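Local atomic coordinates of NH(3)-dependent NAD(+) synthetase (Francisella tularensis subsp. holarctica LVS, PDB entry 3FIU), a protein that belongs to the NAD synthase family, has the parallel-sheet fold of the HUP clan and binds adenosine monophosphate, pyrophosphate and magnesium. Residues Arg137-Thr142 with Gly159-Leu164; Gly31-Leu36 with Met126-Tyr131. All blocks are in the same frame, centred on the assembly; numbering follows the deposited sequence.

In the fold
Both contacts are buried and share one parallel sheet, in which strands 31-35 and 137-139 are neighbours; backbone bonds such as Ile138 N to Gly31 O tie them together. Interaction 1 works at an edge strand of the sheet within this chain, where loop 159-164 is bound mostly through backbone polar groups and one carboxylate. Interaction 2 is on an inner strand, 31-35, where helix 113-135 covers one face and the contact is apolar, side chains meeting each other and the opposite backbone. Tyr129 of that helix joins the two, its OH reaching Asp162 OD1. Each contact runs on to the ribose hydroxyls of AMP, through Thr142 and Gly35 respectively, and each has the second subunit nearby.

Interaction 1: residues Arg137-Thr142 with Gly159-Leu164; sequences RIVIGT and GAADIL. With AMP (adenosine monophosphate), chain G.
The edge strand 137-139 of the parallel sheet, as counted within this chain, is met by loop 159-164, with Asp162 bonded to both polar backbone atoms of Val139. The amide Val139 N reaches Asp162 OD2 at 2.9 Å in a nearly straight bond (171°), arriving from above the carboxylate plane. In return Asp162 N gives its proton to Val139 O at 2.9 Å, in the carbonyl plane. The torsion of Asp162 (chi1 -62°) keeps the carboxylate beside its own N, which lets one residue make both bonds. Further along, Gly141 N bonds Ile163 O at 2.8 Å, almost in line with the carbonyl, next to a single bridge between Ile140 and Ile163. Side-chain-less Gly141 is approached closely: Ala161 CB lies 3.2 Å from its N and Leu164 CD2 a tight 3.5 Å from its CA. Ile163 CG2 touches both Ile138 CD1 and Ile140 CG1, each at 3.9 Å. Past the strand, Thr142 OG1 lies a short 2.5 Å from AMP O3', a probable hydrogen bond. Asp162 OD1 is hydrogen-bonded to Tyr129 OH and salt-bridged to Lys155 NZ of the second subunit. Bonds on both oxygens should hold the buried carboxylate in one rotation, and the lysine would favour its ionised form.

Interaction 2: residues Gly31-Leu36 with Met126-Tyr131; sequences GFVIGL and MYLYAY. With AMP (adenosine monophosphate), chain G.
Val33 on strand 31-35 packs against Leu128 and Tyr131 of helix 113-135, the helix-on-sheet layer of an alpha/beta fold with a parallel sheet. Strand and helix segments run nearly antiparallel (162°), their axes 8.6 Å apart, and residues of helix 40-51 pack on Ile34, whose side chain leaves the strand on the face turned from helix 113-135.

Two methyl groups carry the apolar contacts, Val33 CG2 and Leu128 CD2. With Val33 CG1 between the backbone N and carbonyl carbon (chi1 64°), CG2 falls anti to N and comes obliquely to the Tyr131 ring, 3.6 Å from Tyr131 CD2; it also meets Leu128 CD2 at 3.9 Å. The other methyl, Val33 CG1, rests 3.6 Å from Leu128 O on the helix backbone. Leu128 in turn extends past Val33 to the strand backbone, where Leu128 CD2 lies 3.4 Å from Gly35 N and 3.6 Å from Ile34 C.

The hydroxyl of Tyr131 is used outside this contact: Tyr131 OH bonds Thr57 OG1 and, weakly, Glu84 OE2, while the ring stacks with Tyr135 and meets Phe104 of the second subunit edge-to-face.

Ligand contacts gather at the C-terminal end of the strand, where Gly35 and Leu36 belong to the AMP pocket. AMP O2' donates a hydrogen bond to Gly35 O at 2.6 Å, and on the base the nearest approach is Leu36 O to AMP C2, 3.3 Å.

Interaction 1: residues Arg137-Thr142 with Gly159-Leu164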
loop_
_atom_site.group_PDB
_atom_site.type_symbol
_atom_site.label_atom_id
_atom_site.label_comp_id
_atom_site.label_asym_id
_atom_site.label_seq_id
_atom_site.Cartn_x
_atom_site.Cartn_y
_atom_site.Cartn_z
ATOM N N ARG A 137 -13.104 10.030 -5.001
ATOM C CA ARG A 137 -12.443 9.700 -6.261
ATOM C C ARG A 137 -11.789 8.347 -6.175
ATOM O O ARG A 137 -11.578 7.840 -5.078
ATOM C CB ARG A 137 -11.336 10.724 -6.586
ATOM C CG ARG A 137 -11.820 12.194 -6.630
ATOM C CD ARG A 137 -12.836 12.475 -7.751
ATOM N NE ARG A 137 -13.268 13.877 -7.697
ATOM C CZ ARG A 137 -12.596 14.894 -8.236
ATOM N NH1 ARG A 137 -11.469 14.673 -8.929
ATOM N NH2 ARG A 137 -13.061 16.138 -8.109
ATOM N N ILE A 138 -11.436 7.771 -7.318
ATOM C CA ILE A 138 -10.505 6.639 -7.297
ATOM C C ILE A 138 -9.114 7.041 -7.785
ATOM O O ILE A 138 -8.994 7.954 -8.590
ATOM C CB ILE A 138 -11.029 5.393 -8.025
ATOM C CG1 ILE A 138 -11.407 5.692 -9.493
ATOM C CG2 ILE A 138 -12.190 4.840 -7.252
ATOM C CD1 ILE A 138 -11.731 4.386 -10.299
ATOM N N VAL A 139 -8.082 6.360 -7.279
ATOM C CA VAL A 139 -6.695 6.714 -7.566
ATOM C C VAL A 139 -6.227 5.930 -8.775
ATOM O O VAL A 139 -6.191 4.683 -8.766
ATOM C CB VAL A 139 -5.755 6.388 -6.352
ATOM C CG1 VAL A 139 -4.290 6.681 -6.723
ATOM C CG2 VAL A 139 -6.178 7.167 -5.141
ATOM N N ILE A 140 -5.856 6.655 -9.820
ATOM C CA ILE A 140 -5.310 6.028 -11.020
ATOM C C ILE A 140 -3.824 5.759 -10.855
ATOM O O ILE A 140 -3.033 6.709 -10.664
ATOM C CB ILE A 140 -5.482 6.927 -12.237
ATOM C CG1 ILE A 140 -6.965 7.149 -12.524
ATOM C CG2 ILE A 140 -4.719 6.272 -13.447
ATOM C CD1 ILE A 140 -7.255 8.084 -13.679
ATOM N N GLY A 141 -3.429 4.486 -10.930
ATOM C CA GLY A 141 -2.014 4.119 -10.941
ATOM C C GLY A 141 -1.498 4.106 -12.378
ATOM O O GLY A 141 -2.236 3.795 -13.303
ATOM N N THR A 142 -0.228 4.467 -12.557
ATOM C CA THR A 142 0.289 4.747 -13.910
ATOM C C THR A 142 1.223 3.660 -14.453
ATOM O O THR A 142 1.782 3.822 -15.541
ATOM C CB THR A 142 1.051 6.076 -13.947
ATOM O OG1 THR A 142 2.207 5.960 -13.130
ATOM C CG2 THR A 142 0.162 7.257 -13.463
ATOM N N GLY A 159 3.107 1.758 -6.857
ATOM C CA GLY A 159 2.486 0.468 -7.187
ATOM C C GLY A 159 1.108 0.291 -6.549
ATOM O O GLY A 159 0.414 -0.685 -6.823
ATOM N N ALA A 160 0.699 1.239 -5.708
ATOM C CA ALA A 160 -0.564 1.147 -4.964
ATOM C C ALA A 160 -1.597 2.086 -5.553
ATOM O O ALA A 160 -1.469 3.311 -5.440
ATOM C CB ALA A 160 -0.339 1.489 -3.508
ATOM N N ALA A 161 -2.627 1.532 -6.191
ATOM C CA ALA A 161 -3.672 2.373 -6.766
ATOM C C ALA A 161 -4.980 1.585 -6.811
ATOM O O ALA A 161 -5.006 0.429 -6.412
ATOM C CB ALA A 161 -3.259 2.854 -8.168
ATOM N N ASP A 162 -6.052 2.220 -7.271
ATOM C CA ASP A 162 -7.353 1.553 -7.373
ATOM C C ASP A 162 -7.541 0.955 -8.752
ATOM O O ASP A 162 -8.272 -0.029 -8.912
ATOM C CB ASP A 162 -8.481 2.529 -7.077
ATOM C CG ASP A 162 -8.424 3.082 -5.664
ATOM O OD1 ASP A 162 -7.960 2.355 -4.749
ATOM O OD2 ASP A 162 -8.861 4.236 -5.461
ATOM N N ILE A 163 -6.875 1.553 -9.752
ATOM C CA ILE A 163 -7.134 1.198 -11.143
ATOM C C ILE A 163 -5.879 1.484 -11.957
ATOM O O ILE A 163 -5.230 2.523 -11.747
ATOM C CB ILE A 163 -8.387 1.952 -11.697
ATOM C CG1 ILE A 163 -8.771 1.427 -13.081
ATOM C CG2 ILE A 163 -8.177 3.485 -11.703
ATOM C CD1 ILE A 163 -10.252 1.756 -13.454
ATOM N N LEU A 164 -5.544 0.548 -12.845
ATOM C CA LEU A 164 -4.309 0.584 -13.623
ATOM C C LEU A 164 -4.607 0.503 -15.127
ATOM O O LEU A 164 -4.546 -0.577 -15.732
ATOM C CB LEU A 164 -3.347 -0.554 -13.175
ATOM C CG LEU A 164 -2.853 -0.635 -11.711
ATOM C CD1 LEU A 164 -1.886 -1.821 -11.504
ATOM C CD2 LEU A 164 -2.167 0.653 -11.258
HETATM P P AMP G . 8.022 6.801 -12.121
HETATM O O1P AMP G . 7.493 5.674 -12.989
HETATM O O2P AMP G . 8.732 6.277 -10.862
HETATM O O3P AMP G . 8.753 7.922 -12.773
HETATM O "O5'" AMP G . 6.714 7.481 -11.432
HETATM C "C5'" AMP G . 5.648 6.630 -10.963
HETATM C "C4'" AMP G . 4.442 7.504 -10.666
HETATM O "O4'" AMP G . 4.599 8.209 -9.428
HETATM C "C3'" AMP G . 4.231 8.616 -11.685
HETATM O "O3'" AMP G . 3.578 8.074 -12.825
HETATM C "C2'" AMP G . 3.346 9.584 -10.906
HETATM O "O2'" AMP G . 1.957 9.192 -10.965
HETATM C "C1'" AMP G . 3.881 9.446 -9.478
HETATM N N9 AMP G . 4.864 10.527 -9.233
HETATM C C8 AMP G . 6.220 10.440 -9.296
HETATM N N7 AMP G . 6.802 11.637 -9.025
HETATM C C5 AMP G . 5.793 12.516 -8.815
HETATM C C6 AMP G . 5.708 13.945 -8.462
HETATM N N6 AMP G . 6.831 14.692 -8.342
HETATM N N1 AMP G . 4.467 14.440 -8.305
HETATM C C2 AMP G . 3.332 13.725 -8.447
HETATM N N3 AMP G . 3.322 12.397 -8.752
HETATM C C4 AMP G . 4.524 11.779 -8.934
#

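Interaction 2: residues Gly31-Leu36 with Met126-Tyr131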
loop_
_atom_site.group_PDB
_atom_site.type_symbol
_atom_site.label_atom_id
_atom_site.label_comp_id
_atom_site.label_asym_id
_atom_site.label_seq_id
_atom_site.Cartn_x
_atom_site.Cartn_y
_atom_site.Cartn_z
ATOM N N GLY A 31 -15.158 10.242 -9.695
ATOM C CA GLY A 31 -14.081 10.613 -10.619
ATOM C C GLY A 31 -12.724 10.107 -10.156
ATOM O O GLY A 31 -12.629 9.096 -9.415
ATOM N N PHE A 32 -11.690 10.847 -10.537
ATOM C CA PHE A 32 -10.326 10.378 -10.473
ATOM C C PHE A 32 -9.402 11.363 -9.805
ATOM O O PHE A 32 -9.633 12.581 -9.794
ATOM C CB PHE A 32 -9.793 10.155 -11.904
ATOM C CG PHE A 32 -10.643 9.220 -12.733
ATOM C CD1 PHE A 32 -11.525 9.727 -13.695
ATOM C CD2 PHE A 32 -10.559 7.833 -12.546
ATOM C CE1 PHE A 32 -12.329 8.845 -14.450
ATOM C CE2 PHE A 32 -11.331 6.945 -13.309
ATOM C CZ PHE A 32 -12.242 7.465 -14.253
ATOM N N VAL A 33 -8.311 10.815 -9.294
ATOM C CA VAL A 33 -7.178 11.631 -8.902
ATOM C C VAL A 33 -5.918 10.904 -9.380
ATOM O O VAL A 33 -5.880 9.642 -9.441
ATOM C CB VAL A 33 -7.186 11.951 -7.370
ATOM C CG1 VAL A 33 -7.034 10.684 -6.526
ATOM C CG2 VAL A 33 -6.088 13.014 -6.982
ATOM N N ILE A 34 -4.899 11.691 -9.719
ATOM C CA ILE A 34 -3.683 11.140 -10.302
ATOM C C ILE A 34 -2.498 12.012 -9.906
ATOM O O ILE A 34 -2.641 13.227 -9.834
ATOM C CB ILE A 34 -3.805 11.017 -11.828
ATOM C CG1 ILE A 34 -2.575 10.289 -12.389
ATOM C CG2 ILE A 34 -3.920 12.397 -12.486
ATOM C CD1 ILE A 34 -2.812 9.686 -13.737
ATOM N N GLY A 35 -1.366 11.385 -9.572
ATOM C CA GLY A 35 -0.128 12.137 -9.338
ATOM C C GLY A 35 0.590 12.397 -10.663
ATOM O O GLY A 35 0.853 11.454 -11.435
ATOM N N LEU A 36 0.884 13.667 -10.945
ATOM C CA LEU A 36 1.567 14.042 -12.195
ATOM C C LEU A 36 3.016 14.400 -11.960
ATOM O O LEU A 36 3.326 15.414 -11.322
ATOM C CB LEU A 36 0.867 15.223 -12.888
ATOM C CG LEU A 36 -0.325 15.078 -13.805
ATOM C CD1 LEU A 36 -0.515 16.434 -14.471
ATOM C CD2 LEU A 36 -0.117 14.028 -14.875
ATOM N N MET A 126 -0.117 8.505 -0.015
ATOM C CA MET A 126 -0.906 9.073 1.084
ATOM C C MET A 126 -1.672 10.316 0.619
ATOM O O MET A 126 -2.858 10.446 0.878
ATOM C CB MET A 126 -0.006 9.446 2.264
ATOM C CG MET A 126 0.493 8.213 3.065
ATOM S SD MET A 126 1.424 8.629 4.534
ATOM C CE MET A 126 0.269 9.685 5.420
ATOM N N TYR A 127 -0.978 11.219 -0.071
ATOM C CA TYR A 127 -1.637 12.407 -0.623
ATOM C C TYR A 127 -2.801 12.053 -1.512
ATOM O O TYR A 127 -3.899 12.599 -1.360
ATOM C CB TYR A 127 -0.641 13.297 -1.384
ATOM C CG TYR A 127 0.221 14.071 -0.448
ATOM C CD1 TYR A 127 -0.279 15.201 0.223
ATOM C CD2 TYR A 127 1.546 13.680 -0.210
ATOM C CE1 TYR A 127 0.534 15.923 1.099
ATOM C CE2 TYR A 127 2.345 14.373 0.647
ATOM C CZ TYR A 127 1.824 15.486 1.316
ATOM O OH TYR A 127 2.642 16.141 2.169
ATOM N N LEU A 128 -2.550 11.186 -2.487
ATOM C CA LEU A 128 -3.583 10.733 -3.416
ATOM C C LEU A 128 -4.818 10.153 -2.751
ATOM O O LEU A 128 -5.944 10.511 -3.131
ATOM C CB LEU A 128 -3.005 9.720 -4.425
ATOM C CG LEU A 128 -1.973 10.367 -5.365
ATOM C CD1 LEU A 128 -1.177 9.281 -6.045
ATOM C CD2 LEU A 128 -2.653 11.283 -6.380
ATOM N N TYR A 129 -4.610 9.259 -1.789
ATOM C CA TYR A 129 -5.692 8.652 -1.009
ATOM C C TYR A 129 -6.393 9.624 -0.045
ATOM O O TYR A 129 -7.568 9.487 0.175
ATOM C CB TYR A 129 -5.186 7.368 -0.290
ATOM C CG TYR A 129 -5.247 6.215 -1.278
ATOM C CD1 TYR A 129 -4.129 5.874 -2.062
ATOM C CD2 TYR A 129 -6.473 5.576 -1.540
ATOM C CE1 TYR A 129 -4.220 4.868 -3.042
ATOM C CE2 TYR A 129 -6.570 4.583 -2.479
ATOM C CZ TYR A 129 -5.448 4.227 -3.239
ATOM O OH TYR A 129 -5.570 3.231 -4.205
ATOM N N ALA A 130 -5.665 10.571 0.545
ATOM C CA ALA A 130 -6.309 11.631 1.342
ATOM C C ALA A 130 -7.269 12.440 0.468
ATOM O O ALA A 130 -8.408 12.744 0.885
ATOM C CB ALA A 130 -5.260 12.571 1.975
ATOM N N TYR A 131 -6.809 12.823 -0.727
ATOM C CA TYR A 131 -7.689 13.552 -1.661
ATOM C C TYR A 131 -8.884 12.694 -2.085
ATOM O O TYR A 131 -10.039 13.124 -2.015
ATOM C CB TYR A 131 -6.924 14.008 -2.920
ATOM C CG TYR A 131 -7.794 14.885 -3.805
ATOM C CD1 TYR A 131 -7.820 16.265 -3.634
ATOM C CD2 TYR A 131 -8.629 14.320 -4.772
ATOM C CE1 TYR A 131 -8.643 17.073 -4.425
ATOM C CE2 TYR A 131 -9.458 15.117 -5.566
ATOM C CZ TYR A 131 -9.469 16.499 -5.371
ATOM O OH TYR A 131 -10.282 17.305 -6.157
HETATM P P AMP G . 8.022 6.801 -12.121
HETATM O O1P AMP G . 7.493 5.674 -12.989
HETATM O O2P AMP G . 8.732 6.277 -10.862
HETATM O O3P AMP G . 8.753 7.922 -12.773
HETATM O "O5'" AMP G . 6.714 7.481 -11.432
HETATM C "C5'" AMP G . 5.648 6.630 -10.963
HETATM C "C4'" AMP G . 4.442 7.504 -10.666
HETATM O "O4'" AMP G . 4.599 8.209 -9.428
HETATM C "C3'" AMP G . 4.231 8.616 -11.685
HETATM O "O3'" AMP G . 3.578 8.074 -12.825
HETATM C "C2'" AMP G . 3.346 9.584 -10.906
HETATM O "O2'" AMP G . 1.957 9.192 -10.965
HETATM C "C1'" AMP G . 3.881 9.446 -9.478
HETATM N N9 AMP G . 4.864 10.527 -9.233
HETATM C C8 AMP G . 6.220 10.440 -9.296
HETATM N N7 AMP G . 6.802 11.637 -9.025
HETATM C C5 AMP G . 5.793 12.516 -8.815
HETATM C C6 AMP G . 5.708 13.945 -8.462
HETATM N N6 AMP G . 6.831 14.692 -8.342
HETATM N N1 AMP G . 4.467 14.440 -8.305
HETATM C C2 AMP G . 3.332 13.725 -8.447
HETATM N N3 AMP G . 3.322 12.397 -8.752
HETATM C C4 AMP G . 4.524 11.779 -8.934
#